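Local coordinates for beta-hydroxyacid dehydrogenase, 3-hydroxyisobutyrate dehydrogenase (Saccharomonospora xinjiangensis XJ-54, PDB 6GRL), which is an S-selective imine reductase associated with reductive amination, and probably binds NADP(H) as its redox cofactor, at residues A[18-23]-A[42-47]; A[148-153]-A[167-172]; A[253-258]-A[280-285]. All coordinates share one frame; numbering follows the deposited sequence.

Contact 1: A[18-23]-A[42-47]; sequences LAADPV and RGHRTT
Ala20 sets its methyl over one face of the His44 imidazole, a CH-pi contact with CB 3.7 Å from the ring centroid and 22° off the normal. The same ring uses its edge for Asp21: His44 ND1 donates to Asp21 O at 2.7 Å, within 5° of the ring plane and in the carbonyl plane on a lone pair. Bonds on both ring nitrogens, ND1 to Asp21 O and NE2 to Glu168 OE1, would hold the ring's rotation. With CG anti to the carbonyl carbon (chi1 -61°), the ring lies against segment 18-23, where Val23 CG2 meets it obliquely, 3.7 Å from His44 ND1. Further along, Pro22 lays CB and CG against the Arg45 guanidinium, CB lying 3.4 Å from NH2, which is itself bonded to Ala76 O. A water bridges Ala20 O and Arg45 N. From there the chains run as parallel strands: Val23 N donates to Arg45 O at 3.1 Å and Thr47 N to Val23 O at 2.9 Å. Gly43, at positive phi, is the C-prime residue of a Schellman motif ending helix 30-41. Strands 23-26 and 46-49, joined by that helix, form the first beta-alpha-beta crossover, and 23-26 lies between 46-49 and 79-82.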
loop_
_atom_site.group_PDB
_atom_site.type_symbol
_atom_site.label_atom_id
_atom_site.label_comp_id
_atom_site.label_asym_id
_atom_site.label_seq_id
_atom_site.Cartn_x
_atom_site.Cartn_y
_atom_site.Cartn_z
ATOM N N LEU A 18 -10.879 -22.427 -23.777
ATOM C CA LEU A 18 -10.559 -22.451 -22.357
ATOM C C LEU A 18 -11.517 -21.549 -21.590
ATOM O O LEU A 18 -11.931 -20.496 -22.086
ATOM C CB LEU A 18 -9.114 -22.009 -22.115
ATOM C CG LEU A 18 -8.046 -22.978 -22.631
ATOM C CD1 LEU A 18 -6.737 -22.258 -22.951
ATOM C CD2 LEU A 18 -7.825 -24.102 -21.631
ATOM N N ALA A 19 -11.856 -21.964 -20.370
ATOM C CA ALA A 19 -12.792 -21.230 -19.527
ATOM C C ALA A 19 -12.170 -20.013 -18.857
ATOM O O ALA A 19 -12.886 -19.273 -18.173
ATOM C CB ALA A 19 -13.373 -22.160 -18.463
ATOM N N ALA A 20 -10.868 -19.791 -19.019
ATOM C CA ALA A 20 -10.212 -18.609 -18.481
ATOM C C ALA A 20 -10.234 -17.490 -19.513
ATOM O O ALA A 20 -10.049 -17.730 -20.709
ATOM C CB ALA A 20 -8.771 -18.923 -18.076
ATOM N N ASP A 21 -10.460 -16.270 -19.044
ATOM C CA ASP A 21 -10.560 -15.138 -19.951
ATOM C C ASP A 21 -9.179 -14.754 -20.477
ATOM O O ASP A 21 -8.188 -14.844 -19.744
ATOM C CB ASP A 21 -11.192 -13.941 -19.244
ATOM C CG ASP A 21 -12.577 -14.244 -18.709
ATOM O OD1 ASP A 21 -12.815 -14.010 -17.506
ATOM O OD2 ASP A 21 -13.426 -14.720 -19.490
ATOM N N PRO A 22 -9.077 -14.325 -21.735
ATOM C CA PRO A 22 -7.804 -13.782 -22.226
ATOM C C PRO A 22 -7.386 -12.566 -21.414
ATOM O O PRO A 22 -8.220 -11.775 -20.973
ATOM C CB PRO A 22 -8.112 -13.410 -23.682
ATOM C CG PRO A 22 -9.283 -14.271 -24.051
ATOM C CD PRO A 22 -10.098 -14.392 -22.796
ATOM N N VAL A 23 -6.078 -12.428 -21.211
ATOM C CA VAL A 23 -5.514 -11.346 -20.408
ATOM C C VAL A 23 -4.316 -10.763 -21.145
ATOM O O VAL A 23 -3.520 -11.501 -21.737
ATOM C CB VAL A 23 -5.100 -11.840 -19.003
ATOM C CG1 VAL A 23 -4.432 -10.727 -18.211
ATOM C CG2 VAL A 23 -6.304 -12.384 -18.245
ATOM N N ARG A 42 -2.498 -20.262 -14.903
ATOM C CA ARG A 42 -3.912 -20.483 -14.626
ATOM C C ARG A 42 -4.727 -20.737 -15.889
ATOM O O ARG A 42 -5.960 -20.776 -15.818
ATOM C CB ARG A 42 -4.493 -19.290 -13.861
ATOM C CG ARG A 42 -4.000 -19.171 -12.426
ATOM C CD ARG A 42 -4.184 -20.472 -11.659
ATOM N NE ARG A 42 -5.536 -20.609 -11.125
ATOM C CZ ARG A 42 -5.935 -20.112 -9.959
ATOM N NH1 ARG A 42 -5.085 -19.439 -9.196
ATOM N NH2 ARG A 42 -7.185 -20.287 -9.555
ATOM N N GLY A 43 -4.072 -20.906 -17.035
ATOM C CA GLY A 43 -4.755 -21.236 -18.267
ATOM C C GLY A 43 -5.232 -20.063 -19.096
ATOM O O GLY A 43 -5.846 -20.282 -20.148
ATOM N N HIS A 44 -4.976 -18.831 -18.665
ATOM C CA HIS A 44 -5.393 -17.676 -19.446
ATOM C C HIS A 44 -4.566 -17.556 -20.717
ATOM O O HIS A 44 -3.341 -17.715 -20.698
ATOM C CB HIS A 44 -5.240 -16.389 -18.635
ATOM C CG HIS A 44 -6.067 -16.346 -17.391
ATOM N ND1 HIS A 44 -7.360 -15.867 -17.373
ATOM C CD2 HIS A 44 -5.781 -16.704 -16.117
ATOM C CE1 HIS A 44 -7.837 -15.941 -16.144
ATOM N NE2 HIS A 44 -6.900 -16.446 -15.362
ATOM N N ARG A 45 -5.240 -17.286 -21.831
ATOM C CA ARG A 45 -4.551 -16.893 -23.058
ATOM C C ARG A 45 -3.929 -15.527 -22.811
ATOM O O ARG A 45 -4.599 -14.497 -22.905
ATOM C CB ARG A 45 -5.515 -16.862 -24.239
ATOM C CG ARG A 45 -4.877 -16.399 -25.539
ATOM C CD ARG A 45 -5.835 -16.540 -26.712
ATOM N NE ARG A 45 -6.898 -15.538 -26.678
ATOM C CZ ARG A 45 -6.773 -14.296 -27.135
ATOM N NH1 ARG A 45 -5.626 -13.893 -27.665
ATOM N NH2 ARG A 45 -7.796 -13.455 -27.062
ATOM N N THR A 46 -2.644 -15.517 -22.474
ATOM C CA THR A 46 -1.964 -14.321 -21.997
ATOM C C THR A 46 -1.105 -13.708 -23.094
ATOM O O THR A 46 -0.270 -14.393 -23.695
ATOM C CB THR A 46 -1.108 -14.655 -20.776
ATOM O OG1 THR A 46 -1.920 -15.317 -19.798
ATOM C CG2 THR A 46 -0.515 -13.394 -20.165
ATOM N N THR A 47 -1.316 -12.420 -23.347
ATOM C CA THR A 47 -0.525 -11.652 -24.296
ATOM C C THR A 47 0.295 -10.626 -23.529
ATOM O O THR A 47 -0.248 -9.884 -22.703
ATOM C CB THR A 47 -1.419 -10.962 -25.328
ATOM O OG1 THR A 47 -2.206 -11.949 -26.007
ATOM C CG2 THR A 47 -0.575 -10.198 -26.341
HETATM O O HOH W 1 -8.024 -17.435 -22.182
#

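Contact 2: A[148-153]-A[167-172]; sequences VSLSFS and RELGGV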
loop_
_atom_site.group_PDB
_atom_site.type_symbol
_atom_site.label_atom_id
_atom_site.label_comp_id
_atom_site.label_asym_id
_atom_site.label_seq_id
_atom_site.Cartn_x
_atom_site.Cartn_y
_atom_site.Cartn_z
ATOM N N VAL A 148 1.272 -12.544 -0.857
ATOM C CA VAL A 148 1.055 -11.315 -1.611
ATOM C C VAL A 148 -0.393 -10.896 -1.407
ATOM O O VAL A 148 -1.303 -11.727 -1.503
ATOM C CB VAL A 148 1.367 -11.492 -3.110
ATOM C CG1 VAL A 148 0.697 -10.401 -3.933
ATOM C CG2 VAL A 148 2.868 -11.474 -3.336
ATOM N N SER A 149 -0.603 -9.617 -1.105
ATOM C CA SER A 149 -1.933 -9.051 -0.953
ATOM C C SER A 149 -2.085 -7.855 -1.881
ATOM O O SER A 149 -1.124 -7.125 -2.144
ATOM C CB SER A 149 -2.204 -8.630 0.496
ATOM O OG SER A 149 -1.316 -7.605 0.904
ATOM N N LEU A 150 -3.302 -7.660 -2.381
ATOM C CA LEU A 150 -3.593 -6.605 -3.342
ATOM C C LEU A 150 -4.782 -5.791 -2.858
ATOM O O LEU A 150 -5.791 -6.356 -2.426
ATOM C CB LEU A 150 -3.880 -7.187 -4.732
ATOM C CG LEU A 150 -2.751 -7.949 -5.432
ATOM C CD1 LEU A 150 -2.816 -9.437 -5.113
ATOM C CD2 LEU A 150 -2.802 -7.718 -6.937
ATOM N N SER A 151 -4.657 -4.470 -2.929
ATOM C CA SER A 151 -5.737 -3.548 -2.606
ATOM C C SER A 151 -6.262 -2.928 -3.891
ATOM O O SER A 151 -5.481 -2.524 -4.756
ATOM C CB SER A 151 -5.258 -2.448 -1.655
ATOM O OG SER A 151 -4.846 -2.982 -0.408
ATOM N N PHE A 152 -7.586 -2.848 -4.019
ATOM C CA PHE A 152 -8.209 -2.340 -5.233
ATOM C C PHE A 152 -9.213 -1.243 -4.908
ATOM O O PHE A 152 -9.845 -1.243 -3.848
ATOM C CB PHE A 152 -8.911 -3.455 -6.018
ATOM C CG PHE A 152 -7.965 -4.406 -6.685
ATOM C CD1 PHE A 152 -7.424 -4.110 -7.924
ATOM C CD2 PHE A 152 -7.609 -5.592 -6.069
ATOM C CE1 PHE A 152 -6.548 -4.983 -8.539
ATOM C CE2 PHE A 152 -6.735 -6.469 -6.677
ATOM C CZ PHE A 152 -6.204 -6.165 -7.914
ATOM N N SER A 153 -9.347 -0.305 -5.842
ATOM C CA SER A 153 -10.360 0.736 -5.758
ATOM C C SER A 153 -10.829 1.071 -7.166
ATOM O O SER A 153 -10.122 0.839 -8.152
ATOM C CB SER A 153 -9.834 1.984 -5.039
ATOM O OG SER A 153 -8.570 2.380 -5.542
ATOM N N ARG A 167 -7.942 -12.507 -7.618
ATOM C CA ARG A 167 -7.470 -13.334 -6.512
ATOM C C ARG A 167 -6.510 -14.426 -6.963
ATOM O O ARG A 167 -5.927 -15.103 -6.111
ATOM C CB ARG A 167 -8.651 -13.956 -5.760
ATOM C CG ARG A 167 -9.428 -14.996 -6.543
ATOM C CD ARG A 167 -10.276 -15.869 -5.628
ATOM N NE ARG A 167 -11.530 -15.215 -5.262
ATOM C CZ ARG A 167 -12.735 -15.685 -5.568
ATOM N NH1 ARG A 167 -12.856 -16.817 -6.249
ATOM N NH2 ARG A 167 -13.821 -15.022 -5.195
ATOM N N GLU A 168 -6.332 -14.613 -8.273
ATOM C CA GLU A 168 -5.290 -15.502 -8.767
ATOM C C GLU A 168 -3.894 -14.956 -8.505
ATOM O O GLU A 168 -2.922 -15.712 -8.602
ATOM C CB GLU A 168 -5.475 -15.754 -10.265
ATOM C CG GLU A 168 -6.821 -16.364 -10.637
ATOM C CD GLU A 168 -6.983 -16.561 -12.133
ATOM O OE1 GLU A 168 -6.097 -16.118 -12.893
ATOM O OE2 GLU A 168 -7.997 -17.159 -12.550
ATOM N N LEU A 169 -3.774 -13.670 -8.178
ATOM C CA LEU A 169 -2.484 -13.064 -7.880
ATOM C C LEU A 169 -2.160 -13.052 -6.393
ATOM O O LEU A 169 -0.999 -12.839 -6.029
ATOM C CB LEU A 169 -2.442 -11.631 -8.422
ATOM C CG LEU A 169 -2.783 -11.468 -9.904
ATOM C CD1 LEU A 169 -2.730 -10.003 -10.314
ATOM C CD2 LEU A 169 -1.845 -12.304 -10.763
ATOM N N GLY A 170 -3.147 -13.274 -5.538
ATOM C CA GLY A 170 -2.947 -13.246 -4.104
ATOM C C GLY A 170 -4.226 -12.821 -3.409
ATOM O O GLY A 170 -5.301 -12.812 -4.001
ATOM N N GLY A 171 -4.085 -12.479 -2.130
ATOM C CA GLY A 171 -5.214 -11.944 -1.387
ATOM C C GLY A 171 -5.629 -10.586 -1.932
ATOM O O GLY A 171 -4.794 -9.756 -2.290
ATOM N N VAL A 172 -6.941 -10.350 -1.959
ATOM C CA VAL A 172 -7.520 -9.182 -2.617
ATOM C C VAL A 172 -8.543 -8.530 -1.694
ATOM O O VAL A 172 -9.327 -9.223 -1.034
ATOM C CB VAL A 172 -8.163 -9.574 -3.966
ATOM C CG1 VAL A 172 -9.059 -8.470 -4.485
ATOM C CG2 VAL A 172 -7.088 -9.912 -4.988
#
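Leu150 and Leu169 cross at about a right angle on the buried side of this strand pair, Leu150 CD1 lying 4.0 Å from Leu169 CB. Leu150 CD1 also reaches over the Gly170 backbone, where a side chain would collide with Val148 O; at its positive phi a CB would also press on the carbonyl O of Leu169. Next along the same face, Val172 pushes CG1 obliquely against the Phe152 ring, 3.6 Å from CD2. Phe152 CG lies anti to the carbonyl carbon (chi1 -72°), which swings the ring toward that valine. An alanine in place of Leu150 would remove CG and both CD branches and is likely to open a gap beside Leu169 and over Gly170. The backbones join in parallel register through two bonds: Gly171 N donates to Val148 O at 2.9 Å, and Leu150 N to Gly171 O at 2.6 Å. The other face is much barer. There Ser149 and Gly171 are paired, both partly exposed, and Ser149 CB comes no nearer than 4.0 Å to Gly171 O. The pair is the two strands of a beta-alpha-beta unit, 149-154 and 171-174, joined by helix 156-166, which packs Phe159 and Leu166 on Phe152 and Val172. Helix 30-41 meets Leu169, strand 130-137 flanks 149-154 antiparallel, and 171-174 is the outermost strand of the sheet within this chain.

Contact 3: A[253-258]-A[280-285]; sequences VQAALM and ELMDQR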
loop_
_atom_site.group_PDB
_atom_site.type_symbol
_atom_site.label_atom_id
_atom_site.label_comp_id
_atom_site.label_asym_id
_atom_site.label_seq_id
_atom_site.Cartn_x
_atom_site.Cartn_y
_atom_site.Cartn_z
ATOM N N VAL A 253 -0.953 11.269 33.839
ATOM C CA VAL A 253 0.121 10.331 34.153
ATOM C C VAL A 253 1.085 10.210 32.979
ATOM O O VAL A 253 2.308 10.181 33.163
ATOM C CB VAL A 253 -0.470 8.965 34.548
ATOM C CG1 VAL A 253 0.621 7.908 34.623
ATOM C CG2 VAL A 253 -1.207 9.071 35.876
ATOM N N GLN A 254 0.554 10.148 31.754
ATOM C CA GLN A 254 1.418 9.994 30.588
ATOM C C GLN A 254 2.271 11.235 30.358
ATOM O O GLN A 254 3.435 11.125 29.955
ATOM C CB GLN A 254 0.580 9.687 29.346
ATOM C CG GLN A 254 -0.408 8.542 29.511
ATOM C CD GLN A 254 -0.988 8.075 28.187
ATOM O OE1 GLN A 254 -0.376 8.237 27.131
ATOM N NE2 GLN A 254 -2.186 7.501 28.239
ATOM N N ALA A 255 1.713 12.424 30.604
ATOM C CA ALA A 255 2.464 13.654 30.365
ATOM C C ALA A 255 3.671 13.752 31.288
ATOM O O ALA A 255 4.760 14.146 30.858
ATOM C CB ALA A 255 1.555 14.871 30.534
ATOM N N ALA A 256 3.496 13.400 32.564
ATOM C CA ALA A 256 4.627 13.388 33.486
ATOM C C ALA A 256 5.676 12.372 33.049
ATOM O O ALA A 256 6.880 12.606 33.200
ATOM C CB ALA A 256 4.147 13.089 34.906
ATOM N N LEU A 257 5.235 11.240 32.497
ATOM C CA LEU A 257 6.176 10.254 31.981
ATOM C C LEU A 257 6.909 10.772 30.752
ATOM O O LEU A 257 8.087 10.454 30.554
ATOM C CB LEU A 257 5.444 8.950 31.660
ATOM C CG LEU A 257 6.264 7.821 31.032
ATOM C CD1 LEU A 257 7.422 7.428 31.935
ATOM C CD2 LEU A 257 5.378 6.619 30.736
ATOM N N MET A 258 6.234 11.571 29.920
ATOM C CA MET A 258 6.879 12.116 28.730
ATOM C C MET A 258 8.032 13.040 29.099
ATOM O O MET A 258 9.095 12.999 28.469
ATOM C CB MET A 258 5.856 12.855 27.867
ATOM C CG MET A 258 4.825 11.955 27.208
ATOM S SD MET A 258 5.554 10.632 26.227
ATOM C CE MET A 258 6.468 11.580 25.017
ATOM N N GLU A 280 3.741 18.156 24.148
ATOM C CA GLU A 280 3.006 19.397 23.924
ATOM C C GLU A 280 1.530 19.125 23.660
ATOM O O GLU A 280 0.659 19.860 24.141
ATOM C CB GLU A 280 3.625 20.173 22.761
ATOM C CG GLU A 280 4.561 21.290 23.193
ATOM C CD GLU A 280 3.849 22.382 23.967
ATOM O OE1 GLU A 280 3.054 23.127 23.355
ATOM O OE2 GLU A 280 4.085 22.496 25.188
ATOM N N LEU A 281 1.229 18.072 22.894
ATOM C CA LEU A 281 -0.165 17.712 22.651
ATOM C C LEU A 281 -0.849 17.261 23.935
ATOM O O LEU A 281 -2.009 17.612 24.185
ATOM C CB LEU A 281 -0.248 16.619 21.586
ATOM C CG LEU A 281 0.130 17.027 20.160
ATOM C CD1 LEU A 281 0.280 15.800 19.275
ATOM C CD2 LEU A 281 -0.902 17.983 19.583
ATOM N N MET A 282 -0.146 16.482 24.761
ATOM C CA MET A 282 -0.722 16.037 26.027
ATOM C C MET A 282 -1.000 17.216 26.949
ATOM O O MET A 282 -2.067 17.285 27.572
ATOM C CB MET A 282 0.217 15.045 26.709
ATOM C CG MET A 282 0.248 13.674 26.070
ATOM S SD MET A 282 1.407 12.600 26.927
ATOM C CE MET A 282 1.143 11.057 26.056
ATOM N N ASP A 283 -0.053 18.151 27.051
ATOM C CA ASP A 283 -0.241 19.301 27.927
ATOM C C ASP A 283 -1.420 20.152 27.473
ATOM O O ASP A 283 -2.163 20.690 28.302
ATOM C CB ASP A 283 1.036 20.140 27.980
ATOM C CG ASP A 283 2.156 19.452 28.738
ATOM O OD1 ASP A 283 1.876 18.473 29.460
ATOM O OD2 ASP A 283 3.317 19.898 28.621
ATOM N N GLN A 284 -1.611 20.282 26.159
ATOM C CA GLN A 284 -2.736 21.064 25.656
ATOM C C GLN A 284 -4.063 20.377 25.953
ATOM O O GLN A 284 -5.023 21.030 26.380
ATOM C CB GLN A 284 -2.577 21.307 24.155
ATOM C CG GLN A 284 -3.663 22.184 23.554
ATOM C CD GLN A 284 -3.693 23.573 24.163
ATOM O OE1 GLN A 284 -2.651 24.196 24.371
ATOM N NE2 GLN A 284 -4.892 24.065 24.457
ATOM N N ARG A 285 -4.134 19.060 25.741
ATOM C CA ARG A 285 -5.370 18.331 26.014
ATOM C C ARG A 285 -5.703 18.347 27.501
ATOM O O ARG A 285 -6.879 18.407 27.879
ATOM C CB ARG A 285 -5.254 16.896 25.501
ATOM C CG ARG A 285 -6.559 16.118 25.524
ATOM C CD ARG A 285 -7.503 16.561 24.420
ATOM N NE ARG A 285 -8.707 15.736 24.384
ATOM C CZ ARG A 285 -9.788 16.023 23.667
ATOM N NH1 ARG A 285 -9.822 17.120 22.922
ATOM N NH2 ARG A 285 -10.838 15.214 23.696
#
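Fully extended beyond CG (chi2 179°), Met282 drives its thioether straight across to helix 251-267, and the bends of Met258 at chi2 (-55°) and chi3 turn that chain so that its CG faces the Met282 sulfur while the side chain also packs on Met275, Val278 and Lys279 of helix 273-287. The two methionines meet at about a right angle, with Met258 CG 3.5 Å from Met282 SD. Met282 SD also rests against the backbone, 3.7 Å from Ala255 N. Beyond it, the Gln254 and Met282 side chains cross at about a right angle, with Met282 CE 3.6 Å from Gln254 CB and 3.4 Å from Gln254 OE1. The amide nitrogen of that glutamine is held by Gly249 O, a bond that settles where the carboxamide lies beside the methyl. Nearer the root of Met282, the small Ala255 faces the other helix, and its CB lies 4.1 Å from Met282 CB. On the flank of the alanine comes Asp283, whose OD1 is 3.8 Å from Ala255 CB; its OD2 forms a salt bridge with Lys279 one turn earlier on the same helix. The contact is thus carried by one long side chain lying in a groove lined by Gln254, Ala255 and Met258, without polar bonds between the segments. Leu251 and Leu298 also touch Met282, adding to the apolar surroundings. The helix axes approach to 9.4 Å, with their directions 146° apart. This is roughly antiparallel packing of consecutive helices, 251-267 and 273-287, in the all-helical C-terminal domain of the reductive aminase-like family.

Overall arrangement
Contacts 1 and 2 belong to one sheet, their centres 18 Å apart, and they touch: His44 NE2 lies 2.6 Å from Glu168 OE1, a probable hydrogen bond, and Arg42 CB packs on that carboxylate oxygen at 3.7 Å. Helix 30-41 lies between them, ending at contact 1 and covering Leu169 of contact 2. The turn from strand 23-26 into this helix carries the GxGxxG pattern of Gly27, Gly29 and Gly32, consistent with a Rossmann-type dinucleotide site, here in the apo form. Contact 3 stands apart in the helical C-terminal domain, its centre 59 Å from that of contact 1 and 41 Å from that of contact 2, with nearest atoms about 46 and 28 Å away.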